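Local coordinates for protein beta-galactosidase (Geobacillus stearothermophilus, PDB 4OIF) that probably hydrolyses terminal non-reducing beta-D-galactose residues of beta-D-galactosides, as a zinc-binding member of glycoside hydrolase family 42, at residues E38-S43 / Y78-R83; L150-V155 / L319-T324; S345-I350 / G395-K400. All coordinates share one frame; numbering follows the deposited sequence. Where two conformers were deposited one is given.

In the fold
All three contacts belong to one TIM barrel and follow one another along the chain. Contact 2 joins strands 150-154 and 319-322 inside the barrel. Contacts 1 and 3 lie in the surrounding helical layer: contact 1 between the C-terminal end of helix 30-42 and the turn that closes helix 68-79, contact 3 between helices 341-351 and 386-399. The centres of the three contacts lie about 16 to 18 Å from one another. Arg-83, which opens strand 83-87 beside strand 150-154, packs on Leu-150 and Leu-151. Leu-320 packs on Met-349 of helix 341-351, so contact 3 backs directly on the strand bearing Glu-322, the predicted nucleophile.

Contact 1: residues E38-S43 / Y78-R83; sequences ELMKLS and YRIGGR
Ile-80 meets helix 30-42 through its outermost methyl, and this is where the packing is tight: CD1 lies 3.9 Å from Met-40 CB and 4.0 Å from Met-40 SD. The two side chains cross at about a right angle. With chi1 at 64°, CG1 of Ile-80 sits between its backbone N and carbonyl carbon, a crowded position that carries CD1 over to the methionine. Leu-37 adds to the same apolar patch.

The other flank is loose. Lys-41 CG comes no nearer than 4.4 Å to Ile-80 CB, and the lysine is an exposed residue with a bound glycerol, probably from the crystallisation liquor, nearby.

Each helix end is held by its own bonds. Ser-43 OG donates to Leu-39 O at 2.8 Å while Ser-43 N reaches that oxygen from the opposite face of its plane. At the end of helix 68-79, Gly-81 N bonds to Tyr-78 O at 2.9 Å and Gly-82 N to Ile-77 O; Gly-81, with phi 85°, is the C-prime residue of a Schellman motif. The last turn of one outer helix, packed on Ile-80 just past the next, belongs to the helical layer of a TIM barrel.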
ATOM      1  N   GLU A  38      10.982  29.865  36.519  1.00 14.44           N
ATOM      2  CA  GLU A  38      12.105  29.338  37.287  1.00 15.90           C
ATOM      3  C   GLU A  38      12.916  28.359  36.449  1.00 12.70           C
ATOM      4  O   GLU A  38      14.150  28.430  36.395  1.00 15.00           O
ATOM      5  CB  GLU A  38      11.601  28.661  38.568  1.00 17.39           C
ATOM      6  CG  GLU A  38      10.822  29.608  39.486  1.00 11.83           C
ATOM      7  CD  GLU A  38       9.831  28.908  40.398  1.00 35.92           C
ATOM      8  OE1 GLU A  38       9.728  27.661  40.348  1.00 49.79           O
ATOM      9  OE2 GLU A  38       9.133  29.618  41.160  1.00 51.73           O
ATOM     10  N   LEU A  39      12.223  27.458  35.764  1.00 10.67           N
ATOM     11  CA  LEU A  39      12.917  26.455  34.959  1.00 12.21           C
ATOM     12  C   LEU A  39      13.560  27.092  33.722  1.00 13.48           C
ATOM     13  O   LEU A  39      14.575  26.617  33.210  1.00  9.12           O
ATOM     14  CB  LEU A  39      11.963  25.336  34.556  1.00 11.56           C
ATOM     15  CG  LEU A  39      11.277  24.619  35.718  1.00 21.22           C
ATOM     16  CD1 LEU A  39      10.842  23.202  35.323  1.00 19.08           C
ATOM     17  CD2 LEU A  39      12.143  24.606  36.969  1.00 14.97           C
ATOM     18  N   MET A  40      12.969  28.184  33.257  1.00 11.70           N
ATOM     19  CA  MET A  40      13.546  28.947  32.178  1.00  6.80           C
ATOM     20  C   MET A  40      14.879  29.492  32.640  1.00 10.40           C
ATOM     21  O   MET A  40      15.872  29.414  31.910  1.00  8.15           O
ATOM     22  CB  MET A  40      12.609  30.066  31.747  1.00  9.28           C
ATOM     23  CG  MET A  40      11.502  29.580  30.830  1.00 14.47           C
ATOM     24  SD  MET A  40      10.240  30.811  30.488  1.00 11.96           S
ATOM     25  CE  MET A  40       9.140  29.856  29.430  1.00  8.04           C
ATOM     26  N   LYS A  41      14.930  30.004  33.868  1.00  6.36           N
ATOM     27  CA  LYS A  41      16.238  30.408  34.385  1.00 10.93           C
ATOM     28  C   LYS A  41      17.201  29.215  34.482  1.00  7.89           C
ATOM     29  O   LYS A  41      18.328  29.282  34.003  1.00  6.56           O
ATOM     30  CB  LYS A  41      16.096  31.108  35.735  1.00  7.56           C
ATOM     31  CG  LYS A  41      15.205  32.354  35.651  1.00 13.96           C
ATOM     32  CD  LYS A  41      15.421  33.287  36.831  1.00 18.61           C
ATOM     33  CE  LYS A  41      15.328  32.550  38.151  1.00 19.30           C
ATOM     34  NZ  LYS A  41      15.534  33.420  39.342  1.00 18.52           N
ATOM     35  N   LEU A  42      16.750  28.104  35.051  1.00 10.71           N
ATOM     36  CA  LEU A  42      17.667  26.987  35.265  1.00 15.21           C
ATOM     37  C   LEU A  42      18.190  26.365  33.968  1.00 14.71           C
ATOM     38  O   LEU A  42      19.273  25.779  33.956  1.00 15.08           O
ATOM     39  CB  LEU A  42      17.008  25.905  36.127  1.00  7.78           C
ATOM     40  CG  LEU A  42      16.695  26.343  37.563  1.00  6.70           C
ATOM     41  CD1 LEU A  42      15.891  25.281  38.288  1.00  9.78           C
ATOM     42  CD2 LEU A  42      17.958  26.666  38.330  1.00  7.41           C
ATOM     43  N   SER A  43      17.438  26.503  32.882  1.00 14.00           N
ATOM     44  CA  SER A  43      17.830  25.895  31.605  1.00 14.85           C
ATOM     45  C   SER A  43      18.608  26.860  30.717  1.00 10.51           C
ATOM     46  O   SER A  43      19.041  26.499  29.619  1.00 13.39           O
ATOM     47  CB  SER A  43      16.596  25.378  30.854  1.00 11.45           C
ATOM     48  OG  SER A  43      15.653  26.416  30.647  1.00 10.29           O
ATOM     49  N   TYR A  78       9.739  38.999  29.988  1.00  7.59           N
ATOM     50  CA  TYR A  78      10.623  40.161  30.044  1.00 10.11           C
ATOM     51  C   TYR A  78      11.300  40.282  31.429  1.00 11.60           C
ATOM     52  O   TYR A  78      12.495  40.560  31.535  1.00 11.80           O
ATOM     53  CB  TYR A  78       9.836  41.436  29.704  1.00 10.22           C
ATOM     54  CG  TYR A  78      10.681  42.690  29.558  1.00 14.81           C
ATOM     55  CD1 TYR A  78      11.772  42.723  28.696  1.00 13.92           C
ATOM     56  CD2 TYR A  78      10.373  43.850  30.261  1.00 12.73           C
ATOM     57  CE1 TYR A  78      12.540  43.861  28.556  1.00  8.80           C
ATOM     58  CE2 TYR A  78      11.139  44.999  30.123  1.00 13.28           C
ATOM     59  CZ  TYR A  78      12.222  44.990  29.272  1.00 11.16           C
ATOM     60  OH  TYR A  78      12.996  46.113  29.116  1.00 19.19           O
ATOM     61  N   ARG A  79      10.531  40.029  32.478  1.00 11.59           N
ATOM     62  CA  ARG A  79      10.996  40.170  33.855  0.57 12.44           C
ATOM     63  C   ARG A  79      12.225  39.312  34.135  1.00 13.13           C
ATOM     64  O   ARG A  79      13.165  39.757  34.783  1.00 14.99           O
ATOM     65  CB  ARG A  79       9.868  39.809  34.827  0.57  9.73           C
ATOM     66  CG  ARG A  79      10.107  40.217  36.266  0.57  9.71           C
ATOM     67  CD  ARG A  79       8.863  39.974  37.132  0.57 10.37           C
ATOM     68  NE  ARG A  79       8.836  38.628  37.693  0.57 10.81           N
ATOM     69  CZ  ARG A  79       7.913  37.718  37.425  0.57  7.06           C
ATOM     70  NH1 ARG A  79       6.912  38.001  36.616  0.57  8.14           N
ATOM     71  NH2 ARG A  79       7.988  36.523  37.981  0.57 16.79           N
ATOM     72  N   ILE A  80      12.209  38.077  33.647  1.00 14.01           N
ATOM     73  CA  ILE A  80      13.333  37.166  33.861  1.00 10.98           C
ATOM     74  C   ILE A  80      14.417  37.327  32.792  1.00 10.82           C
ATOM     75  O   ILE A  80      15.284  36.470  32.647  1.00 16.76           O
ATOM     76  CB  ILE A  80      12.880  35.690  33.883  1.00 16.45           C
ATOM     77  CG1 ILE A  80      12.311  35.282  32.524  1.00 13.76           C
ATOM     78  CG2 ILE A  80      11.854  35.461  34.986  1.00  7.60           C
ATOM     79  CD1 ILE A  80      11.964  33.831  32.433  1.00  4.68           C
ATOM     80  N   GLY A  81      14.360  38.414  32.034  1.00  9.76           N
ATOM     81  CA  GLY A  81      15.424  38.729  31.097  1.00  3.07           C
ATOM     82  C   GLY A  81      15.296  38.063  29.742  1.00  6.63           C
ATOM     83  O   GLY A  81      16.283  37.931  29.028  1.00  8.49           O
ATOM     84  N   GLY A  82      14.083  37.651  29.385  1.00  7.53           N
ATOM     85  CA  GLY A  82      13.854  36.935  28.145  1.00  9.87           C
ATOM     86  C   GLY A  82      13.290  37.751  26.993  1.00 12.77           C
ATOM     87  O   GLY A  82      12.957  38.922  27.154  1.00 13.37           O
ATOM     88  N   ARG A  83      13.189  37.133  25.817  1.00 13.88           N
ATOM     89  CA  ARG A  83      12.561  37.786  24.676  1.00 11.47           C
ATOM     90  C   ARG A  83      11.433  36.920  24.113  1.00 10.35           C
ATOM     91  O   ARG A  83      11.385  35.699  24.318  1.00 10.59           O
ATOM     92  CB  ARG A  83      13.583  38.102  23.570  1.00 14.50           C
ATOM     93  CG  ARG A  83      14.860  38.842  24.014  1.00 11.69           C
ATOM     94  CD  ARG A  83      14.617  40.234  24.581  1.00 10.07           C
ATOM     95  NE  ARG A  83      14.181  41.154  23.545  1.00 29.92           N
ATOM     96  CZ  ARG A  83      15.003  41.898  22.810  1.00 41.76           C
ATOM     97  NH1 ARG A  83      16.316  41.831  23.008  1.00 21.25           N
ATOM     98  NH2 ARG A  83      14.508  42.708  21.877  1.00 26.58           N
TER

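Contact 2: residues L150-V155 / L319-T324; sequences LLMWHV and LLMECT
Met-321 reaches across the barrel interior to the edge of the His-154 ring. From CB the chain starts with CG anti to the backbone N (chi1 -174°), which sets CG 3.9 Å from His-154 CD2. A bend at chi2 brings SD closer still, 3.6 Å from CD2. It lies 4.7 Å from the ring centroid and 76° off the ring normal, so this is a Met-aromatic contact at the edge, near the ring plane. A second bend, at chi3, turns CE toward Met-152: it stays 4.1 Å from His-154 CD2 and meets Met-152 CE tip to tip at 4.2 Å in the conformer given. In that conformer Met-152 SD also touches Leu-319 CD1 at 3.6 Å, and Val-280 packs on both residues. Replacing Met-321 by an alanine removes SD and CE, which would probably open a gap beside His-154 and Met-152 and leave the imidazole edge without its sulfur partner.

Beyond the apolar part, a single water links the strands: it lies 2.6 Å from His-154 NE2 and donates to Glu-322 OE2 at 2.8 Å. Tyr-286 binds the carboxylate's OE1. The strand segments run at 56° to each other and are separated in barrel order by strands 252-259 and 282-284, so the meeting is between inward side chains. Asn-157, a predicted substrate-binding residue, is near His-154. With Glu-322, the predicted nucleophile, on strand 319-322 and Glu-158, the predicted proton donor, just after strand 150-154, the arrangement is consistent with the active site of a TIM-barrel glycosidase of family GH42.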
ATOM      1  N   LEU A 150       9.557  42.063  22.635  1.00  9.45           N
ATOM      2  CA  LEU A 150       9.275  41.629  21.266  1.00 10.92           C
ATOM      3  C   LEU A 150      10.541  41.581  20.434  1.00  7.87           C
ATOM      4  O   LEU A 150      11.273  42.559  20.360  1.00 13.27           O
ATOM      5  CB  LEU A 150       8.246  42.538  20.589  1.00  7.93           C
ATOM      6  CG  LEU A 150       7.893  42.066  19.173  1.00 10.07           C
ATOM      7  CD1 LEU A 150       7.405  40.637  19.223  1.00  9.49           C
ATOM      8  CD2 LEU A 150       6.856  42.970  18.500  1.00  9.85           C
ATOM      9  N   LEU A 151      10.792  40.444  19.800  1.00 11.14           N
ATOM     10  CA  LEU A 151      12.028  40.275  19.043  1.00 15.91           C
ATOM     11  C   LEU A 151      11.818  40.128  17.545  1.00  8.89           C
ATOM     12  O   LEU A 151      12.522  40.731  16.736  1.00 12.45           O
ATOM     13  CB  LEU A 151      12.798  39.053  19.538  1.00  9.76           C
ATOM     14  CG  LEU A 151      14.198  38.972  18.936  1.00  8.72           C
ATOM     15  CD1 LEU A 151      15.078  40.058  19.545  1.00 12.11           C
ATOM     16  CD2 LEU A 151      14.823  37.595  19.121  1.00 11.22           C
ATOM     17  N   MET A 152      10.845  39.310  17.186  1.00 11.51           N
ATOM     18  CA  MET A 152      10.656  38.910  15.802  0.81 10.35           C
ATOM     19  C   MET A 152       9.235  38.382  15.601  1.00  9.52           C
ATOM     20  O   MET A 152       8.596  37.916  16.546  1.00 12.76           O
ATOM     21  CB  MET A 152      11.707  37.854  15.429  0.81 11.19           C
ATOM     22  CG  MET A 152      11.738  37.384  13.979  0.81 10.88           C
ATOM     23  SD  MET A 152      13.155  36.268  13.695  0.81  9.61           S
ATOM     24  CE  MET A 152      12.965  35.123  15.054  0.81  7.56           C
ATOM     25  N   TRP A 153       8.736  38.486  14.376  1.00 10.58           N
ATOM     26  CA  TRP A 153       7.461  37.899  14.032  1.00  6.89           C
ATOM     27  C   TRP A 153       7.679  36.502  13.444  1.00  9.73           C
ATOM     28  O   TRP A 153       8.570  36.297  12.613  1.00 11.38           O
ATOM     29  CB  TRP A 153       6.708  38.782  13.042  1.00  8.84           C
ATOM     30  CG  TRP A 153       6.202  40.067  13.618  1.00  7.02           C
ATOM     31  CD1 TRP A 153       6.723  41.310  13.431  1.00  4.70           C
ATOM     32  CD2 TRP A 153       5.058  40.234  14.458  1.00  5.67           C
ATOM     33  NE1 TRP A 153       5.982  42.242  14.107  1.00  6.79           N
ATOM     34  CE2 TRP A 153       4.952  41.605  14.748  1.00  5.59           C
ATOM     35  CE3 TRP A 153       4.111  39.354  14.996  1.00  7.11           C
ATOM     36  CZ2 TRP A 153       3.944  42.119  15.558  1.00  6.41           C
ATOM     37  CZ3 TRP A 153       3.111  39.861  15.791  1.00  2.76           C
ATOM     38  CH2 TRP A 153       3.031  41.231  16.066  1.00 10.33           C
ATOM     39  N   HIS A 154       6.850  35.562  13.890  1.00  6.62           N
ATOM     40  CA  HIS A 154       6.831  34.181  13.423  1.00  8.73           C
ATOM     41  C   HIS A 154       5.516  34.013  12.656  1.00  8.55           C
ATOM     42  O   HIS A 154       4.489  33.672  13.229  1.00 10.29           O
ATOM     43  CB  HIS A 154       6.967  33.238  14.639  1.00  7.40           C
ATOM     44  CG  HIS A 154       6.869  31.769  14.341  1.00 11.63           C
ATOM     45  ND1 HIS A 154       5.803  31.199  13.670  1.00  8.49           N
ATOM     46  CD2 HIS A 154       7.659  30.736  14.728  1.00 12.26           C
ATOM     47  CE1 HIS A 154       5.971  29.888  13.615  1.00 15.83           C
ATOM     48  NE2 HIS A 154       7.084  29.581  14.257  1.00 11.09           N
ATOM     49  N   VAL A 155       5.525  34.298  11.361  1.00  6.72           N
ATOM     50  CA  VAL A 155       4.259  34.403  10.651  1.00  8.56           C
ATOM     51  C   VAL A 155       3.697  33.040  10.278  1.00 13.86           C
ATOM     52  O   VAL A 155       4.301  32.285   9.503  1.00 11.54           O
ATOM     53  CB  VAL A 155       4.395  35.270   9.401  1.00  9.33           C
ATOM     54  CG1 VAL A 155       3.051  35.420   8.702  1.00  8.47           C
ATOM     55  CG2 VAL A 155       4.902  36.621   9.801  1.00  7.82           C
ATOM     56  N   LEU A 319      18.060  31.103  11.377  1.00 16.15           N
ATOM     57  CA  LEU A 319      17.628  30.795  12.723  1.00 18.25           C
ATOM     58  C   LEU A 319      16.998  29.406  12.775  1.00 13.71           C
ATOM     59  O   LEU A 319      16.006  29.128  12.108  1.00 17.50           O
ATOM     60  CB  LEU A 319      16.657  31.874  13.235  1.00 15.71           C
ATOM     61  CG  LEU A 319      17.270  33.278  13.419  1.00 23.32           C
ATOM     62  CD1 LEU A 319      16.210  34.364  13.554  1.00 10.91           C
ATOM     63  CD2 LEU A 319      18.241  33.337  14.601  1.00 11.19           C
ATOM     64  N   LEU A 320      17.604  28.516  13.550  1.00 18.40           N
ATOM     65  CA  LEU A 320      16.951  27.257  13.851  1.00 12.17           C
ATOM     66  C   LEU A 320      15.737  27.590  14.699  1.00 17.88           C
ATOM     67  O   LEU A 320      15.879  28.066  15.826  1.00 12.60           O
ATOM     68  CB  LEU A 320      17.883  26.303  14.579  1.00 13.39           C
ATOM     69  CG  LEU A 320      17.251  24.954  14.915  1.00 17.59           C
ATOM     70  CD1 LEU A 320      16.848  24.255  13.631  1.00 16.66           C
ATOM     71  CD2 LEU A 320      18.210  24.088  15.731  1.00 12.35           C
ATOM     72  N   MET A 321      14.543  27.380  14.141  1.00 18.56           N
ATOM     73  CA  MET A 321      13.307  27.712  14.848  1.00 19.48           C
ATOM     74  C   MET A 321      12.826  26.525  15.684  1.00 19.14           C
ATOM     75  O   MET A 321      12.287  26.690  16.788  1.00 16.70           O
ATOM     76  CB  MET A 321      12.215  28.149  13.862  1.00 14.83           C
ATOM     77  CG  MET A 321      10.931  28.657  14.523  1.00 12.19           C
ATOM     78  SD  MET A 321      11.138  30.222  15.408  1.00 19.79           S
ATOM     79  CE  MET A 321      11.717  31.261  14.077  1.00 18.21           C
ATOM     80  N   GLU A 322      13.025  25.323  15.157  1.00 13.41           N
ATOM     81  CA  GLU A 322      12.629  24.128  15.881  1.00 16.11           C
ATOM     82  C   GLU A 322      13.653  23.005  15.752  1.00 23.91           C
ATOM     83  O   GLU A 322      14.268  22.813  14.699  1.00 16.84           O
ATOM     84  CB  GLU A 322      11.268  23.631  15.392  1.00 15.12           C
ATOM     85  CG  GLU A 322      10.102  24.592  15.598  1.00 20.22           C
ATOM     86  CD  GLU A 322       8.851  24.132  14.864  1.00 27.37           C
ATOM     87  OE1 GLU A 322       8.904  23.029  14.273  1.00 17.81           O
ATOM     88  OE2 GLU A 322       7.829  24.862  14.876  1.00 22.12           O
ATOM     89  N   CYS A 323      13.833  22.285  16.854  1.00 16.72           N
ATOM     90  CA  CYS A 323      14.412  20.944  16.870  1.00 15.97           C
ATOM     91  C   CYS A 323      13.929  20.316  18.176  1.00 21.04           C
ATOM     92  O   CYS A 323      13.353  21.014  19.015  1.00 18.28           O
ATOM     93  CB  CYS A 323      15.944  20.970  16.773  1.00 17.60           C
ATOM     94  SG  CYS A 323      16.822  21.696  18.183  1.00 17.91           S
ATOM     95  N   THR A 324      14.111  19.012  18.346  1.00 15.06           N
ATOM     96  CA  THR A 324      13.707  18.383  19.605  1.00 23.19           C
ATOM     97  C   THR A 324      14.938  18.143  20.470  1.00 13.49           C
ATOM     98  O   THR A 324      15.987  17.736  19.967  1.00 20.52           O
ATOM     99  CB  THR A 324      12.910  17.041  19.384  1.00 14.19           C
ATOM    100  OG1 THR A 324      12.623  16.414  20.644  1.00 12.49           O
ATOM    101  CG2 THR A 324      13.660  16.078  18.509  1.00  7.00           C
TER
HETATM  102  O   HOH W   1       7.823  27.544  15.751  1.00 13.86           O

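Contact 3: residues S345-I350 / G395-K400; sequences SSMQMI and GKALKK
No aromatic ring or other flat side-chain group takes part where Met-347 and Ile-350 meet Ala-397 and Leu-398, so across these segments there are no faces or edges to match. The one flat side-chain group of the two segments, the amide of Gln-348, is directed elsewhere, and its NE2 bonds to Ala-300 O. A ring does join from outside: Phe-642, on strand 638-645, touches both Met-347 and Ile-350.

The setting is the outer helical layer of the TIM barrel. Helix 341-351 follows strand 319-322, and helix 386-399 follows strand 356-359, making them successive helices of that layer. Their short segments run in nearly the same direction, 28° apart, with axes approaching to 11.5 Å. At such a spacing the gap is bridged by side-chain ends, and the nearest CA atoms, those of Met-347 and Leu-398, are still 8.9 Å apart.

Met-347 does most of the bridging from its helix. Its CB does not point straight at the partner, but the chain is bent at chi2 (-62°) and again at chi3, which swings the terminal methyl across. CE ends 4.0 Å from Ala-397 CB, which itself points toward helix 341-351. Leu-398 likewise comes near only at its tip, crossing obliquely with both Met-347 and Ile-350.

Ile-357 of strand 356-359 touches Ile-350 and Leu-398, so the pair of helices closes over the barrel wall, while strand 638-645 of the C-terminal sheet covers Met-347 and Ile-350. Arg-633 NH1 also bonds to Ile-350 O. All four contact residues are buried. One methyl serves two partners: Leu-398 CD2 lies 4.1 Å from Met-347 CE and 4.2 Å from Ile-350 CG1.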
ATOM      1  N   SER A 345      24.500  18.138  18.142  1.00  6.38           N
ATOM      2  CA  SER A 345      23.643  18.622  17.059  1.00  6.09           C
ATOM      3  C   SER A 345      23.402  20.143  17.144  1.00  7.72           C
ATOM      4  O   SER A 345      23.375  20.840  16.117  1.00  9.20           O
ATOM      5  CB  SER A 345      22.311  17.859  17.044  1.00  6.64           C
ATOM      6  OG  SER A 345      21.501  18.131  18.173  1.00 11.07           O
ATOM      7  N   SER A 346      23.251  20.664  18.358  1.00  4.84           N
ATOM      8  CA  SER A 346      23.074  22.102  18.497  1.00  7.43           C
ATOM      9  C   SER A 346      24.315  22.858  18.021  1.00  6.94           C
ATOM     10  O   SER A 346      24.226  23.882  17.292  1.00  8.97           O
ATOM     11  CB  SER A 346      22.753  22.452  19.947  1.00 10.34           C
ATOM     12  OG  SER A 346      21.669  21.674  20.405  1.00  7.34           O
ATOM     13  N   MET A 347      25.479  22.347  18.420  1.00  5.42           N
ATOM     14  CA  MET A 347      26.722  22.964  17.976  1.00  9.09           C
ATOM     15  C   MET A 347      26.845  22.892  16.455  1.00  9.74           C
ATOM     16  O   MET A 347      27.320  23.846  15.829  1.00  6.36           O
ATOM     17  CB  MET A 347      27.928  22.304  18.641  1.00  9.45           C
ATOM     18  CG  MET A 347      27.955  22.503  20.145  1.00 11.07           C
ATOM     19  SD  MET A 347      28.064  24.242  20.607  1.00 13.06           S
ATOM     20  CE  MET A 347      26.641  24.389  21.672  1.00  3.84           C
ATOM     21  N   GLN A 348      26.406  21.778  15.861  1.00  6.10           N
ATOM     22  CA  GLN A 348      26.454  21.653  14.407  1.00  5.97           C
ATOM     23  C   GLN A 348      25.583  22.713  13.757  1.00 14.32           C
ATOM     24  O   GLN A 348      25.941  23.294  12.721  1.00  9.75           O
ATOM     25  CB  GLN A 348      26.007  20.273  13.941  1.00  8.58           C
ATOM     26  CG  GLN A 348      26.172  20.113  12.437  1.00  7.67           C
ATOM     27  CD  GLN A 348      25.494  18.882  11.867  1.00 11.62           C
ATOM     28  OE1 GLN A 348      24.521  18.365  12.429  1.00  8.14           O
ATOM     29  NE2 GLN A 348      26.002  18.411  10.728  1.00  5.10           N
ATOM     30  N   MET A 349      24.434  22.964  14.376  1.00  8.88           N
ATOM     31  CA  MET A 349      23.538  23.988  13.870  1.00  9.49           C
ATOM     32  C   MET A 349      24.212  25.350  13.884  1.00 14.07           C
ATOM     33  O   MET A 349      24.154  26.079  12.885  1.00 14.34           O
ATOM     34  CB  MET A 349      22.245  24.014  14.678  1.00 15.86           C
ATOM     35  CG  MET A 349      21.283  22.913  14.277  1.00 11.96           C
ATOM     36  SD  MET A 349      20.662  23.162  12.606  1.00 28.86           S
ATOM     37  CE  MET A 349      19.827  21.602  12.334  1.00 17.57           C
ATOM     38  N   ILE A 350      24.857  25.695  14.998  1.00  8.12           N
ATOM     39  CA  ILE A 350      25.567  26.978  15.051  1.00  4.84           C
ATOM     40  C   ILE A 350      26.720  27.031  14.029  1.00  8.77           C
ATOM     41  O   ILE A 350      27.008  28.071  13.440  1.00  8.91           O
ATOM     42  CB  ILE A 350      26.115  27.259  16.472  1.00 14.67           C
ATOM     43  CG1 ILE A 350      24.975  27.200  17.496  1.00  9.16           C
ATOM     44  CG2 ILE A 350      26.852  28.619  16.545  1.00  2.60           C
ATOM     45  CD1 ILE A 350      23.875  28.203  17.233  1.00 11.38           C
ATOM     46  N   GLY A 395      22.633  25.693  26.837  1.00 13.22           N
ATOM     47  CA  GLY A 395      22.436  27.085  27.220  1.00 13.44           C
ATOM     48  C   GLY A 395      23.701  27.756  27.741  1.00 16.60           C
ATOM     49  O   GLY A 395      24.092  28.840  27.269  1.00 20.38           O
ATOM     50  N   LYS A 396      24.337  27.095  28.712  1.00 20.96           N
ATOM     51  CA  LYS A 396      25.598  27.556  29.292  0.62 18.98           C
ATOM     52  C   LYS A 396      26.655  27.726  28.215  1.00 16.53           C
ATOM     53  O   LYS A 396      27.457  28.659  28.256  1.00 23.81           O
ATOM     54  CB  LYS A 396      26.100  26.577  30.356  0.62 15.60           C
ATOM     55  CG  LYS A 396      25.144  26.367  31.519  0.62 20.28           C
ATOM     56  CD  LYS A 396      25.590  25.197  32.387  0.62 26.48           C
ATOM     57  CE  LYS A 396      24.660  24.988  33.579  0.62 30.67           C
ATOM     58  NZ  LYS A 396      25.201  23.987  34.546  0.62 28.64           N
ATOM     59  N   ALA A 397      26.655  26.817  27.247  1.00 16.45           N
ATOM     60  CA  ALA A 397      27.631  26.909  26.181  1.00 12.44           C
ATOM     61  C   ALA A 397      27.344  28.118  25.296  1.00 21.72           C
ATOM     62  O   ALA A 397      28.264  28.854  24.924  1.00 18.49           O
ATOM     63  CB  ALA A 397      27.652  25.634  25.372  1.00  9.09           C
ATOM     64  N   LEU A 398      26.069  28.338  24.984  1.00 13.94           N
ATOM     65  CA  LEU A 398      25.671  29.411  24.078  1.00 21.12           C
ATOM     66  C   LEU A 398      25.933  30.779  24.685  1.00 17.92           C
ATOM     67  O   LEU A 398      26.247  31.729  23.977  1.00 13.30           O
ATOM     68  CB  LEU A 398      24.191  29.296  23.705  1.00 20.16           C
ATOM     69  CG  LEU A 398      23.711  28.077  22.913  1.00 19.78           C
ATOM     70  CD1 LEU A 398      22.199  28.171  22.688  1.00 13.75           C
ATOM     71  CD2 LEU A 398      24.466  27.910  21.579  1.00 16.29           C
ATOM     72  N   LYS A 399      25.794  30.888  25.998  1.00 18.87           N
ATOM     73  CA  LYS A 399      26.086  32.166  26.636  1.00 21.64           C
ATOM     74  C   LYS A 399      27.534  32.612  26.407  1.00 21.13           C
ATOM     75  O   LYS A 399      27.821  33.804  26.396  1.00 17.02           O
ATOM     76  CB  LYS A 399      25.768  32.097  28.129  1.00 16.01           C
ATOM     77  CG  LYS A 399      24.269  32.047  28.376  1.00 27.41           C
ATOM     78  CD  LYS A 399      23.884  31.967  29.843  1.00 26.63           C
ATOM     79  CE  LYS A 399      22.381  32.209  29.990  1.00 29.53           C
ATOM     80  NZ  LYS A 399      21.864  32.017  31.378  1.00 35.66           N
ATOM     81  N   LYS A 400      28.442  31.662  26.196  1.00 21.96           N
ATOM     82  CA  LYS A 400      29.841  32.006  25.944  1.00 18.33           C
ATOM     83  C   LYS A 400      30.127  32.210  24.463  1.00 19.51           C
ATOM     84  O   LYS A 400      31.288  32.315  24.076  1.00 23.30           O
ATOM     85  CB  LYS A 400      30.787  30.925  26.473  1.00 21.77           C
ATOM     86  CG  LYS A 400      30.570  30.519  27.919  1.00 29.68           C
ATOM     87  CD  LYS A 400      31.506  29.377  28.305  1.00 26.71           C
ATOM     88  CE  LYS A 400      31.210  28.842  29.706  1.00 41.29           C
ATOM     89  NZ  LYS A 400      32.116  27.708  30.070  1.00 25.41           N
TER